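Fructokinase (Silicibacter sp., PDB 3C8U) probably transfers a phosphate group from ATP to fructose or a related small substrate, as a putative P-loop kinase of a fructose transport system. Local coordinates at residues 2-7 and 36-41; 156-161 and 189-194; 168-173 and 177-182. One frame throughout, in Å; residues are numbered along the deposited sequence.

Interaction 1. Residues 2-7 and 36-41; sequences MTLAAL and STLSNP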
HETATM    1  N   MSE A   2       6.572  -6.511  18.412  1.00 50.44           N
HETATM    2  CA  MSE A   2       5.841  -7.621  17.806  1.00 44.95           C
HETATM    3  C   MSE A   2       6.650  -8.327  16.745  1.00 37.98           C
HETATM    4  O   MSE A   2       7.182  -7.713  15.829  1.00 38.23           O
HETATM    5  CB  MSE A   2       4.535  -7.132  17.192  1.00 45.44           C
HETATM    6  CG  MSE A   2       3.543  -8.258  16.943  1.00 47.28           C
HETATM    7 SE   MSE A   2       1.990  -7.626  15.970  0.75 50.60          SE
HETATM    8  CE  MSE A   2       0.612  -8.525  16.928  1.00 39.02           C
ATOM      9  N   THR A   3       6.700  -9.638  16.880  1.00 30.66           N
ATOM     10  CA  THR A   3       7.400 -10.484  15.925  1.00 26.81           C
ATOM     11  C   THR A   3       6.498 -10.732  14.706  1.00 24.56           C
ATOM     12  O   THR A   3       5.274 -10.499  14.742  1.00 22.66           O
ATOM     13  CB  THR A   3       7.792 -11.818  16.561  1.00 26.95           C
ATOM     14  OG1 THR A   3       6.603 -12.538  16.911  1.00 24.33           O
ATOM     15  CG2 THR A   3       8.645 -11.594  17.813  1.00 26.39           C
ATOM     16  N   LEU A   4       7.122 -11.159  13.616  1.00 22.40           N
ATOM     17  CA  LEU A   4       6.377 -11.501  12.419  1.00 23.98           C
ATOM     18  C   LEU A   4       5.471 -12.670  12.774  1.00 22.24           C
ATOM     19  O   LEU A   4       4.372 -12.787  12.273  1.00 19.24           O
ATOM     20  CB  LEU A   4       7.294 -11.891  11.250  1.00 26.90           C
ATOM     21  CG  LEU A   4       6.628 -12.217   9.904  1.00 29.60           C
ATOM     22  CD1 LEU A   4       5.784 -11.042   9.429  1.00 25.23           C
ATOM     23  CD2 LEU A   4       7.681 -12.594   8.856  1.00 35.73           C
ATOM     24  N   ALA A   5       5.937 -13.518  13.677  1.00 23.11           N
ATOM     25  CA  ALA A   5       5.234 -14.773  13.949  1.00 21.01           C
ATOM     26  C   ALA A   5       3.923 -14.420  14.613  1.00 20.65           C
ATOM     27  O   ALA A   5       2.878 -14.999  14.318  1.00 19.09           O
ATOM     28  CB  ALA A   5       6.070 -15.733  14.835  1.00 23.54           C
ATOM     29  N   ALA A   6       3.993 -13.418  15.480  1.00 19.75           N
ATOM     30  CA  ALA A   6       2.832 -12.980  16.254  1.00 17.96           C
ATOM     31  C   ALA A   6       1.877 -12.194  15.358  1.00 21.73           C
ATOM     32  O   ALA A   6       0.659 -12.250  15.529  1.00 18.90           O
ATOM     33  CB  ALA A   6       3.246 -12.168  17.502  1.00 19.48           C
ATOM     34  N   LEU A   7       2.451 -11.498  14.376  1.00 20.50           N
ATOM     35  CA  LEU A   7       1.658 -10.747  13.385  1.00 18.09           C
ATOM     36  C   LEU A   7       0.859 -11.736  12.544  1.00 20.90           C
ATOM     37  O   LEU A   7      -0.334 -11.581  12.331  1.00 20.34           O
ATOM     38  CB  LEU A   7       2.544  -9.854  12.481  1.00 18.64           C
ATOM     39  CG  LEU A   7       1.880  -8.942  11.422  1.00 21.52           C
ATOM     40  CD1 LEU A   7       0.863  -7.990  12.083  1.00 22.85           C
ATOM     41  CD2 LEU A   7       2.892  -8.138  10.625  1.00 20.18           C
ATOM     42  N   SER A  36       6.831  -2.913   1.800  1.00 18.96           N
ATOM     43  CA  SER A  36       6.975  -4.149   1.020  1.00 18.40           C
ATOM     44  C   SER A  36       7.878  -5.185   1.700  1.00 19.23           C
ATOM     45  O   SER A  36       7.791  -6.390   1.425  1.00 18.44           O
ATOM     46  CB  SER A  36       7.439  -3.846  -0.409  1.00 20.89           C
ATOM     47  OG  SER A  36       6.484  -3.032  -1.075  1.00 20.70           O
ATOM     48  N   THR A  37       8.738  -4.710   2.600  1.00 16.52           N
ATOM     49  CA  THR A  37       9.658  -5.604   3.328  1.00 19.27           C
ATOM     50  C   THR A  37       8.979  -6.328   4.499  1.00 19.65           C
ATOM     51  O   THR A  37       9.518  -7.299   5.051  1.00 19.08           O
ATOM     52  CB  THR A  37      10.899  -4.866   3.884  1.00 20.37           C
ATOM     53  OG1 THR A  37      10.492  -3.950   4.901  1.00 22.00           O
ATOM     54  CG2 THR A  37      11.641  -4.138   2.792  1.00 17.32           C
ATOM     55  N   LEU A  38       7.782  -5.867   4.824  1.00 18.60           N
ATOM     56  CA  LEU A  38       6.899  -6.513   5.826  1.00 19.71           C
ATOM     57  C   LEU A  38       5.786  -7.358   5.162  1.00 21.59           C
ATOM     58  O   LEU A  38       5.527  -8.502   5.542  1.00 18.95           O
ATOM     59  CB  LEU A  38       6.300  -5.461   6.771  1.00 20.54           C
ATOM     60  CG  LEU A  38       5.378  -6.001   7.859  1.00 20.23           C
ATOM     61  CD1 LEU A  38       6.158  -6.943   8.803  1.00 25.80           C
ATOM     62  CD2 LEU A  38       4.711  -4.878   8.627  1.00 23.67           C
ATOM     63  N   SER A  39       5.168  -6.820   4.117  1.00 20.99           N
ATOM     64  CA  SER A  39       4.002  -7.500   3.516  1.00 20.10           C
ATOM     65  C   SER A  39       4.357  -8.865   2.944  1.00 18.43           C
ATOM     66  O   SER A  39       3.633  -9.860   3.104  1.00 18.21           O
ATOM     67  CB  SER A  39       3.384  -6.628   2.424  1.00 20.45           C
ATOM     68  OG  SER A  39       4.322  -6.327   1.413  1.00 18.97           O
ATOM     69  N   ASN A  40       5.496  -8.900   2.258  1.00 18.59           N
ATOM     70  CA  ASN A  40       5.948 -10.128   1.593  1.00 18.68           C
ATOM     71  C   ASN A  40       6.258 -11.287   2.568  1.00 18.68           C
ATOM     72  O   ASN A  40       5.770 -12.412   2.367  1.00 19.66           O
ATOM     73  CB  ASN A  40       7.080  -9.834   0.614  1.00 17.83           C
ATOM     74  CG  ASN A  40       6.549  -9.189  -0.631  1.00 22.72           C
ATOM     75  OD1 ASN A  40       5.975  -9.867  -1.455  1.00 19.01           O
ATOM     76  ND2 ASN A  40       6.648  -7.859  -0.728  1.00 17.93           N
ATOM     77  N   PRO A  41       7.032 -11.018   3.641  1.00 18.78           N
ATOM     78  CA  PRO A  41       7.239 -12.078   4.606  1.00 20.14           C
ATOM     79  C   PRO A  41       5.960 -12.498   5.323  1.00 20.59           C
ATOM     80  O   PRO A  41       5.803 -13.659   5.660  1.00 18.37           O
ATOM     81  CB  PRO A  41       8.223 -11.450   5.600  1.00 21.71           C
ATOM     82  CG  PRO A  41       9.002 -10.484   4.767  1.00 20.53           C
ATOM     83  CD  PRO A  41       7.914  -9.871   3.919  1.00 21.26           C
TER

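Interaction 2. Residues 156-161 and 189-194; sequences VPMADL and ANARAI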
ATOM      1  N   VAL A 156       5.946   4.193  11.544  1.00 28.74           N
ATOM      2  CA  VAL A 156       7.340   4.619  11.439  1.00 26.31           C
ATOM      3  C   VAL A 156       7.447   6.095  11.804  1.00 26.66           C
ATOM      4  O   VAL A 156       6.745   6.920  11.252  1.00 27.68           O
ATOM      5  CB  VAL A 156       7.895   4.420  10.018  1.00 26.46           C
ATOM      6  CG1 VAL A 156       9.398   4.821   9.957  1.00 21.10           C
ATOM      7  CG2 VAL A 156       7.717   3.005   9.589  1.00 23.12           C
ATOM      8  N   PRO A 157       8.301   6.428  12.773  1.00 28.03           N
ATOM      9  CA  PRO A 157       8.426   7.850  13.087  1.00 28.81           C
ATOM     10  C   PRO A 157       8.823   8.714  11.906  1.00 26.32           C
ATOM     11  O   PRO A 157       9.596   8.314  11.027  1.00 24.56           O
ATOM     12  CB  PRO A 157       9.522   7.868  14.144  1.00 30.25           C
ATOM     13  CG  PRO A 157       9.511   6.485  14.747  1.00 29.89           C
ATOM     14  CD  PRO A 157       9.178   5.591  13.611  1.00 29.24           C
HETATM   15  N   MSE A 158       8.292   9.918  11.927  1.00 27.96           N
HETATM   16  CA  MSE A 158       8.524  10.890  10.864  1.00 28.76           C
HETATM   17  C   MSE A 158      10.000  11.114  10.591  1.00 28.44           C
HETATM   18  O   MSE A 158      10.402  11.331   9.441  1.00 24.41           O
HETATM   19  CB  MSE A 158       7.873  12.226  11.189  1.00 31.71           C
HETATM   20  CG  MSE A 158       6.415  12.282  10.834  1.00 39.85           C
HETATM   21 SE   MSE A 158       6.161  12.354   8.890  0.75 50.37          SE
HETATM   22  CE  MSE A 158       7.929  12.793   8.314  1.00 38.45           C
ATOM     23  N   ALA A 159      10.789  11.062  11.663  1.00 26.88           N
ATOM     24  CA  ALA A 159      12.220  11.332  11.574  1.00 27.54           C
ATOM     25  C   ALA A 159      12.881  10.220  10.790  1.00 26.21           C
ATOM     26  O   ALA A 159      13.750  10.432   9.949  1.00 25.96           O
ATOM     27  CB  ALA A 159      12.850  11.467  12.973  1.00 28.32           C
ATOM     28  N   ASP A 160      12.400   9.018  11.042  1.00 24.98           N
ATOM     29  CA  ASP A 160      12.970   7.838  10.404  1.00 24.84           C
ATOM     30  C   ASP A 160      12.557   7.821   8.927  1.00 25.18           C
ATOM     31  O   ASP A 160      13.345   7.475   8.021  1.00 25.50           O
ATOM     32  CB  ASP A 160      12.558   6.552  11.145  1.00 26.49           C
ATOM     33  CG  ASP A 160      13.105   6.497  12.570  1.00 33.20           C
ATOM     34  OD1 ASP A 160      14.061   7.247  12.867  1.00 42.18           O
ATOM     35  OD2 ASP A 160      12.583   5.728  13.398  1.00 44.58           O
ATOM     36  N   LEU A 161      11.312   8.208   8.677  1.00 25.17           N
ATOM     37  CA  LEU A 161      10.811   8.249   7.273  1.00 23.87           C
ATOM     38  C   LEU A 161      11.666   9.191   6.448  1.00 22.87           C
ATOM     39  O   LEU A 161      12.020   8.933   5.288  1.00 22.99           O
ATOM     40  CB  LEU A 161       9.349   8.703   7.194  1.00 24.60           C
ATOM     41  CG  LEU A 161       8.291   7.712   7.688  1.00 21.32           C
ATOM     42  CD1 LEU A 161       6.871   8.339   7.638  1.00 25.92           C
ATOM     43  CD2 LEU A 161       8.334   6.396   6.903  1.00 22.93           C
ATOM     44  N   ALA A 189       5.371  15.529   2.657  1.00 29.18           N
ATOM     45  CA  ALA A 189       4.087  16.224   2.778  1.00 27.48           C
ATOM     46  C   ALA A 189       2.985  15.168   2.824  1.00 24.92           C
ATOM     47  O   ALA A 189       2.004  15.273   3.570  1.00 23.77           O
ATOM     48  CB  ALA A 189       3.850  17.211   1.600  1.00 27.52           C
ATOM     49  N   ASN A 190       3.185  14.127   2.034  1.00 23.11           N
ATOM     50  CA  ASN A 190       2.201  13.010   1.965  1.00 24.93           C
ATOM     51  C   ASN A 190       2.204  12.235   3.276  1.00 25.46           C
ATOM     52  O   ASN A 190       1.173  11.859   3.818  1.00 24.26           O
ATOM     53  CB  ASN A 190       2.505  12.080   0.782  1.00 20.13           C
ATOM     54  CG  ASN A 190       2.253  12.756  -0.574  1.00 24.17           C
ATOM     55  OD1 ASN A 190       1.515  13.743  -0.669  1.00 26.28           O
ATOM     56  ND2 ASN A 190       2.941  12.279  -1.597  1.00 22.97           N
ATOM     57  N   ALA A 191       3.416  12.019   3.776  1.00 27.17           N
ATOM     58  CA  ALA A 191       3.606  11.285   5.042  1.00 28.14           C
ATOM     59  C   ALA A 191       2.860  12.025   6.130  1.00 28.87           C
ATOM     60  O   ALA A 191       2.207  11.449   6.970  1.00 26.10           O
ATOM     61  CB  ALA A 191       5.092  11.120   5.401  1.00 26.62           C
ATOM     62  N   ARG A 192       2.921  13.342   6.025  1.00 30.73           N
ATOM     63  CA  ARG A 192       2.330  14.238   7.004  1.00 30.59           C
ATOM     64  C   ARG A 192       0.798  14.201   6.898  1.00 28.88           C
ATOM     65  O   ARG A 192       0.091  14.115   7.915  1.00 23.53           O
ATOM     66  CB  ARG A 192       2.885  15.667   6.812  1.00 33.16           C
ATOM     67  CG  ARG A 192       2.921  16.527   8.053  1.00 39.70           C
ATOM     68  CD  ARG A 192       4.095  17.563   8.044  1.00 42.99           C
ATOM     69  NE  ARG A 192       4.346  18.158   6.735  1.00 53.92           N
ATOM     70  CZ  ARG A 192       5.443  17.935   6.009  1.00 60.25           C
ATOM     71  NH1 ARG A 192       6.401  17.135   6.473  1.00 65.73           N
ATOM     72  NH2 ARG A 192       5.589  18.513   4.819  1.00 59.22           N
ATOM     73  N   ALA A 193       0.289  14.261   5.663  1.00 25.72           N
ATOM     74  CA  ALA A 193      -1.179  14.197   5.405  1.00 24.30           C
ATOM     75  C   ALA A 193      -1.754  12.884   5.933  1.00 24.70           C
ATOM     76  O   ALA A 193      -2.875  12.806   6.471  1.00 24.88           O
ATOM     77  CB  ALA A 193      -1.483  14.326   3.864  1.00 24.48           C
ATOM     78  N   ILE A 194      -0.942  11.847   5.777  1.00 24.26           N
ATOM     79  CA  ILE A 194      -1.313  10.499   6.239  1.00 24.80           C
ATOM     80  C   ILE A 194      -1.441  10.496   7.754  1.00 27.05           C
ATOM     81  O   ILE A 194      -2.427  10.018   8.294  1.00 26.57           O
ATOM     82  CB  ILE A 194      -0.292   9.425   5.784  1.00 24.44           C
ATOM     83  CG1 ILE A 194      -0.533   9.099   4.310  1.00 24.54           C
ATOM     84  CG2 ILE A 194      -0.398   8.143   6.649  1.00 24.05           C
ATOM     85  CD1 ILE A 194       0.696   8.533   3.601  1.00 18.94           C
TER

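Interaction 3. Residues 168-173 and 177-182; sequences RWLDHG and DAAVAR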
ATOM      1  N   ARG A 168      16.988   7.397  -0.211  1.00 33.52           N
ATOM      2  CA  ARG A 168      16.365   6.948  -1.467  1.00 35.09           C
ATOM      3  C   ARG A 168      16.828   7.844  -2.588  1.00 31.49           C
ATOM      4  O   ARG A 168      17.287   7.396  -3.626  1.00 31.13           O
ATOM      5  CB  ARG A 168      14.827   6.946  -1.372  1.00 36.42           C
ATOM      6  CG  ARG A 168      14.114   6.766  -2.703  1.00 44.68           C
ATOM      7  CD  ARG A 168      12.718   6.160  -2.504  1.00 52.52           C
ATOM      8  NE  ARG A 168      11.632   7.142  -2.594  1.00 55.28           N
ATOM      9  CZ  ARG A 168      10.371   6.885  -2.240  1.00 54.96           C
ATOM     10  NH1 ARG A 168      10.047   5.695  -1.749  1.00 54.80           N
ATOM     11  NH2 ARG A 168       9.436   7.818  -2.351  1.00 49.41           N
ATOM     12  N   TRP A 169      16.774   9.133  -2.325  1.00 29.86           N
ATOM     13  CA  TRP A 169      17.068  10.126  -3.337  1.00 29.64           C
ATOM     14  C   TRP A 169      18.570  10.216  -3.585  1.00 29.67           C
ATOM     15  O   TRP A 169      19.028  10.555  -4.692  1.00 28.93           O
ATOM     16  CB  TRP A 169      16.427  11.465  -2.987  1.00 31.93           C
ATOM     17  CG  TRP A 169      14.959  11.354  -3.171  1.00 36.64           C
ATOM     18  CD1 TRP A 169      14.005  11.242  -2.200  1.00 37.90           C
ATOM     19  CD2 TRP A 169      14.278  11.229  -4.418  1.00 39.90           C
ATOM     20  NE1 TRP A 169      12.763  11.092  -2.773  1.00 40.16           N
ATOM     21  CE2 TRP A 169      12.902  11.087  -4.135  1.00 43.22           C
ATOM     22  CE3 TRP A 169      14.695  11.244  -5.752  1.00 39.57           C
ATOM     23  CZ2 TRP A 169      11.934  10.965  -5.143  1.00 41.17           C
ATOM     24  CZ3 TRP A 169      13.730  11.129  -6.755  1.00 48.80           C
ATOM     25  CH2 TRP A 169      12.368  10.989  -6.441  1.00 44.34           C
ATOM     26  N   LEU A 170      19.332   9.842  -2.563  1.00 29.70           N
ATOM     27  CA  LEU A 170      20.796   9.822  -2.676  1.00 28.83           C
ATOM     28  C   LEU A 170      21.168   8.673  -3.629  1.00 30.99           C
ATOM     29  O   LEU A 170      22.027   8.798  -4.492  1.00 33.12           O
ATOM     30  CB  LEU A 170      21.477   9.639  -1.321  1.00 27.34           C
ATOM     31  CG  LEU A 170      21.577  10.852  -0.394  1.00 23.50           C
ATOM     32  CD1 LEU A 170      22.206  10.451   0.970  1.00 17.20           C
ATOM     33  CD2 LEU A 170      22.367  11.946  -1.079  1.00 21.69           C
ATOM     34  N   ASP A 171      20.471   7.568  -3.467  1.00 35.72           N
ATOM     35  CA  ASP A 171      20.677   6.377  -4.322  1.00 37.74           C
ATOM     36  C   ASP A 171      20.415   6.720  -5.786  1.00 40.57           C
ATOM     37  O   ASP A 171      21.073   6.229  -6.702  1.00 42.99           O
ATOM     38  CB  ASP A 171      19.791   5.216  -3.867  1.00 37.26           C
ATOM     39  CG  ASP A 171      20.256   4.621  -2.546  1.00 40.02           C
ATOM     40  OD1 ASP A 171      21.346   5.018  -2.079  1.00 33.03           O
ATOM     41  OD2 ASP A 171      19.534   3.775  -1.972  1.00 47.16           O
ATOM     42  N   HIS A 172      19.464   7.609  -5.967  1.00 41.63           N
ATOM     43  CA  HIS A 172      19.029   8.040  -7.284  1.00 42.94           C
ATOM     44  C   HIS A 172      20.077   8.964  -7.903  1.00 41.86           C
ATOM     45  O   HIS A 172      19.995   9.330  -9.070  1.00 44.46           O
ATOM     46  CB  HIS A 172      17.661   8.714  -7.210  1.00 43.98           C
ATOM     47  CG  HIS A 172      16.897   8.634  -8.487  1.00 53.72           C
ATOM     48  ND1 HIS A 172      16.095   9.657  -8.947  1.00 60.82           N
ATOM     49  CD2 HIS A 172      16.844   7.662  -9.425  1.00 58.98           C
ATOM     50  CE1 HIS A 172      15.567   9.310 -10.106  1.00 62.70           C
ATOM     51  NE2 HIS A 172      16.007   8.105 -10.421  1.00 63.84           N
ATOM     52  N   GLY A 173      21.078   9.319  -7.113  1.00 38.63           N
ATOM     53  CA  GLY A 173      22.247  10.048  -7.635  1.00 35.42           C
ATOM     54  C   GLY A 173      22.182  11.528  -7.356  1.00 33.55           C
ATOM     55  O   GLY A 173      23.022  12.326  -7.792  1.00 33.15           O
ATOM     56  N   ASP A 177      21.889  17.871  -0.531  1.00 24.30           N
ATOM     57  CA  ASP A 177      21.019  19.058  -0.493  1.00 27.02           C
ATOM     58  C   ASP A 177      19.752  18.791  -1.276  1.00 27.40           C
ATOM     59  O   ASP A 177      18.638  19.059  -0.840  1.00 23.21           O
ATOM     60  CB  ASP A 177      21.687  20.243  -1.176  1.00 30.45           C
ATOM     61  CG  ASP A 177      22.702  20.952  -0.300  1.00 37.64           C
ATOM     62  OD1 ASP A 177      22.688  20.771   0.944  1.00 39.57           O
ATOM     63  OD2 ASP A 177      23.516  21.714  -0.880  1.00 44.93           O
ATOM     64  N   ALA A 178      19.977  18.277  -2.471  1.00 26.92           N
ATOM     65  CA  ALA A 178      18.893  18.016  -3.423  1.00 26.09           C
ATOM     66  C   ALA A 178      17.984  16.919  -2.934  1.00 25.11           C
ATOM     67  O   ALA A 178      16.775  16.962  -3.152  1.00 26.50           O
ATOM     68  CB  ALA A 178      19.444  17.663  -4.813  1.00 23.38           C
ATOM     69  N   ALA A 179      18.587  15.926  -2.290  1.00 21.23           N
ATOM     70  CA  ALA A 179      17.870  14.738  -1.861  1.00 19.90           C
ATOM     71  C   ALA A 179      16.940  15.150  -0.718  1.00 22.28           C
ATOM     72  O   ALA A 179      15.792  14.743  -0.627  1.00 20.60           O
ATOM     73  CB  ALA A 179      18.837  13.623  -1.391  1.00 17.45           C
ATOM     74  N   VAL A 180      17.466  16.008   0.135  1.00 20.52           N
ATOM     75  CA  VAL A 180      16.681  16.544   1.272  1.00 21.31           C
ATOM     76  C   VAL A 180      15.483  17.367   0.761  1.00 22.10           C
ATOM     77  O   VAL A 180      14.348  17.238   1.235  1.00 23.57           O
ATOM     78  CB  VAL A 180      17.578  17.400   2.209  1.00 22.26           C
ATOM     79  CG1 VAL A 180      16.721  18.324   3.112  1.00 21.37           C
ATOM     80  CG2 VAL A 180      18.492  16.490   3.038  1.00 19.00           C
ATOM     81  N   ALA A 181      15.748  18.203  -0.228  1.00 23.44           N
ATOM     82  CA  ALA A 181      14.724  19.123  -0.742  1.00 25.34           C
ATOM     83  C   ALA A 181      13.612  18.316  -1.386  1.00 27.38           C
ATOM     84  O   ALA A 181      12.418  18.573  -1.218  1.00 27.91           O
ATOM     85  CB  ALA A 181      15.323  20.121  -1.763  1.00 24.17           C
ATOM     86  N   ARG A 182      14.036  17.296  -2.102  1.00 26.79           N
ATOM     87  CA  ARG A 182      13.109  16.466  -2.870  1.00 30.44           C
ATOM     88  C   ARG A 182      12.193  15.749  -1.907  1.00 29.05           C
ATOM     89  O   ARG A 182      10.969  15.716  -2.063  1.00 32.65           O
ATOM     90  CB  ARG A 182      13.878  15.458  -3.723  1.00 31.87           C
ATOM     91  CG  ARG A 182      13.034  14.608  -4.624  1.00 39.28           C
ATOM     92  CD  ARG A 182      12.408  15.433  -5.724  1.00 49.56           C
ATOM     93  NE  ARG A 182      11.897  14.558  -6.776  1.00 57.70           N
ATOM     94  CZ  ARG A 182      12.582  14.226  -7.869  1.00 64.70           C
ATOM     95  NH1 ARG A 182      13.802  14.720  -8.076  1.00 63.48           N
ATOM     96  NH2 ARG A 182      12.039  13.408  -8.763  1.00 68.15           N
TER

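Interaction 1. Residues 2-7 and 36-41
Leu4 and Leu7 of the N-terminal helix lean on Leu38 and Pro41 of helix 36-48, the helix that follows what is probably a Walker A loop in a P-loop kinase fold. The four side chains meet purely through carbon. Leu4 does most of the work with its two branches: CD1 slides past the Leu38 side chain, which runs the other way, at 4.2 Å from Leu38 CD1, while CD2 crosses Pro41 at about a right angle. Leu7 and Leu38 instead reach for each other tip to tip, Leu7 CD2 lying 3.9 Å from Leu38 CD1. Leu38 starts out beside the partner helix rather than at it; with CG anti to the backbone N (chi1 -180°), its CD1 still reaches both Leu4 and Leu7.

Behind this layer, Trp205 on strand 203-205 touches both Leu7 and Leu38. The Glu130 carboxylate is hydrogen-bonded to Ser36 OG and Ser39 OG, neither in the contact. The opposing helix is begun by Thr3, whose OG1 caps it by accepting from Ala6 N at 3.1 Å. Pro41 kinks its own helix, its N having no hydrogen to give the preceding turn, and its CB presses to 3.5 Å from Leu4 CD2, tighter than usual van der Waals contact.

Interaction 2. Residues 156-161 and 189-194
Met158 and Ala191 meet with no flat group between them, and the planar group nearest to their contact, the guanidinium of Arg192, stands back from it. The closest guanidinium atom, Arg192 NH1, is 5.0 Å from Met158 CE, so residues 156-161 lay nothing against either its face or its edge at touching distance. Arg192 takes part rather through its position beside Met158, whose selenium hangs near the backbone: SE is 4.4 Å from Arg192 N, a loose approach and not a bond.

The real contact centres on one methyl group. Ala191 CB points at the other helix and is met by two side chains one helical turn apart, Met158 SE at 3.9 Å and Leu161 CD1 at 4.0 Å. These two atoms are themselves 4.3 Å apart, so the methyl sits in the notch between them. Selenomethionine 158 bends at chi2 (-72°), and its chi3 is close to eclipsed (-15°), which leaves the position of CE somewhat doubtful; SE is the atom that meets Ala191. Leu161 does the reverse, its CD1 extended away from CA (chi2 176°).

In the fold, this joins the start of helix 158-171, just after strand 150-154 of the parallel sheet, the neighbour of central strand 23-28, to helix 186-195 near the C terminus. With only a methyl at the point of contact, the backbones come close, 7.6 Å between Met158 CA and Ala191 CA. Pro157 occupies the N-cap position, and its O takes the first regular helical bond, from Leu161 N. Leu161 is buried and also touches Ala30, in the loop that carries the probable Walker A sequence. On another side of helix 186-195, Asn190 and Ile194 both lie against Tyr133.

Interaction 3. Residues 168-173 and 177-182
Trp169 and Ala179 bring two consecutive helices, 158-171 and 176-184, within 4.9 Å of each other, CA to CA, across a short connection; the first helix closes in a Schellman motif, with Gly173 at a positive phi and its N bonded to Leu170 O. Ala179 makes such closeness possible. Its CB meets Trp169 CB at 3.6 Å on one side and Leu170 CD2 at 3.9 Å on another.

One turn further along, Arg182 lays its chain across the indole. With CG anti to the backbone N and a bend at chi2 (68°), the methylene CG stands over the six-membered ring, 3.6 Å from its centroid and 14° off the normal, a CH-pi contact. The guanidinium then passes beyond, over the outer rim of the benzo ring: Trp169 CZ3 lies beneath the guanidinium centre, and Arg182 NH2 is 3.4 Å from Trp169 CH2. The two planes are 34° apart, so this is a tilted overlap and not a flat stack.

Leu174 in the connection touches both Ala179 and Arg182, and Asn175 OD1 accepts from Ala178 N in the first turn of the second helix. Chemically, the electron-rich indole face probably suits the aliphatic CG and the positive group lying over its rim, whereas His172 ND1, 5.5 Å from Arg182 NH2, would probably be somewhat harder to protonate beside that charge.

Overall arrangement
Interactions 2 and 3 share helix 158-171: interaction 2 grips its start and interaction 3 its far end, with centres about 16 Å apart. Interaction 3 is nested in the loop that interaction 2 closes, its residues 168-182 all falling between 161 and 189; a salt bridge from Arg168 to Asp187 also ties these parts together. Interaction 1 comes earlier in the chain, its centre about 20 Å from that of interaction 2 and about 28 Å from that of interaction 3. The probable Walker A loop relates the first two: interaction 1 includes its Ser36, while interaction 2 comes up beside the same loop through Leu161. Interaction 3 sits farther out, its centre about 23 Å from the centre of the chain.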